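Local coordinates for protein shikimate 5-dehydrogenase (Mycobacterium fortuitum subsp. fortuitum DSM 46621, PDB 4XIJ) that probably catalyses the NADP-dependent, reversible reduction of 3-dehydroshikimate to shikimate, the fourth step of chorismate biosynthesis, at residues A[117-122]-A[145-150]. Sequence-based numbering, arbitrary orientation.
Sequences GVTGAL and LAELGV
Leu148, just past the end of helix 138-147, reaches across and sets its two methyls on helix 114-122 one turn apart: CD2 packs against Thr119 CB at 3.7 Å, while CD1 meets Leu122 CD1 at 4.1 Å. The leucine side chains of that second pair lie roughly perpendicular. Leu122 CD1 also touches Leu145 CD2, at 4.0 Å, and so is shared by Leu148 and Leu145, the latter in the last turn of helix 138-147. At the outer margin Glu147 extends past Thr119, its OE1 4.1 Å from the CG2 methyl, a loose approach without a polar bond.

Thr119 offers carbon rather than oxygen because OG1 sits between its own N and carbonyl carbon (chi1 62°), where it makes a weak hydrogen bond to Val115 O; CG2 is thereby turned to Leu148. Behind Leu148 the helix closes in a Schellman motif, with Gly149 at positive phi, its N bonded to Ala146 O and Val150 N weakly to Leu145 O.

Leu122 O accepts a hydrogen bond from Arg218. Val118 touches Ala144 of helix 138-147 and Met248 of helix 246-261, so helix 114-122 packs against both, while Leu145 also rests on strand 128-132 in the parallel sheet of what is probably the Rossmann-type NADP-binding domain.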
# COMPACT_ATOMS: atom_id res chain seq x y z
N GLY A 117 -1.34 4.47 -0.17
CA GLY A 117 -2.24 3.70 -1.01
C GLY A 117 -3.64 3.63 -0.41
O GLY A 117 -4.66 3.84 -1.10
N VAL A 118 -3.71 3.33 0.88
CA VAL A 118 -5.01 3.17 1.51
C VAL A 118 -5.59 4.54 1.90
O VAL A 118 -6.79 4.78 1.65
CB VAL A 118 -4.88 2.26 2.75
CG1 VAL A 118 -6.19 2.25 3.60
CG2 VAL A 118 -4.50 0.87 2.32
N THR A 119 -4.81 5.44 2.49
CA THR A 119 -5.43 6.74 2.87
C THR A 119 -5.90 7.52 1.64
O THR A 119 -6.95 8.16 1.66
CB THR A 119 -4.47 7.67 3.71
OG1 THR A 119 -3.32 8.00 2.90
CG2 THR A 119 -3.98 6.97 4.99
N GLY A 120 -5.12 7.43 0.56
CA GLY A 120 -5.42 8.13 -0.67
C GLY A 120 -6.62 7.50 -1.36
O GLY A 120 -7.50 8.21 -1.89
N ALA A 121 -6.64 6.16 -1.45
CA ALA A 121 -7.75 5.51 -2.18
C ALA A 121 -9.08 5.68 -1.47
O ALA A 121 -10.12 5.86 -2.12
CB ALA A 121 -7.43 4.00 -2.36
N LEU A 122 -9.07 5.58 -0.14
CA LEU A 122 -10.31 5.66 0.61
C LEU A 122 -10.80 7.08 0.85
O LEU A 122 -12.00 7.33 0.91
CB LEU A 122 -10.12 4.98 1.96
CG LEU A 122 -10.63 3.58 2.13
CD1 LEU A 122 -10.37 3.11 3.59
CD2 LEU A 122 -12.17 3.51 1.85
N LEU A 145 -5.59 3.23 8.40
CA LEU A 145 -6.88 3.54 8.99
C LEU A 145 -6.70 4.42 10.22
O LEU A 145 -7.49 5.37 10.44
CB LEU A 145 -7.66 2.24 9.30
CG LEU A 145 -8.16 1.52 8.05
CD1 LEU A 145 -8.67 0.10 8.49
CD2 LEU A 145 -9.26 2.29 7.35
N ALA A 146 -5.66 4.13 11.03
CA ALA A 146 -5.42 4.98 12.19
C ALA A 146 -5.08 6.42 11.75
O ALA A 146 -5.50 7.39 12.39
CB ALA A 146 -4.29 4.44 13.05
N GLU A 147 -4.34 6.54 10.65
CA GLU A 147 -3.99 7.86 10.11
C GLU A 147 -5.20 8.58 9.52
O GLU A 147 -5.20 9.81 9.40
CB GLU A 147 -2.90 7.73 9.03
CG GLU A 147 -1.54 7.37 9.61
CD GLU A 147 -0.49 7.46 8.57
OE1 GLU A 147 -0.83 7.80 7.42
OE2 GLU A 147 0.69 7.27 8.92
N LEU A 148 -6.23 7.83 9.13
CA LEU A 148 -7.50 8.46 8.69
C LEU A 148 -8.34 8.91 9.89
O LEU A 148 -9.42 9.47 9.71
CB LEU A 148 -8.32 7.51 7.82
CG LEU A 148 -7.69 7.15 6.47
CD1 LEU A 148 -8.57 6.12 5.71
CD2 LEU A 148 -7.54 8.46 5.68
N GLY A 149 -7.87 8.68 11.12
CA GLY A 149 -8.60 9.13 12.29
C GLY A 149 -9.80 8.25 12.65
O GLY A 149 -10.73 8.73 13.29
N VAL A 150 -9.80 6.99 12.22
CA VAL A 150 -10.88 6.10 12.67
C VAL A 150 -10.79 5.91 14.17
O VAL A 150 -9.72 5.96 14.77
CB VAL A 150 -10.86 4.71 12.05
CG1 VAL A 150 -11.01 4.75 10.53
CG2 VAL A 150 -9.64 3.97 12.54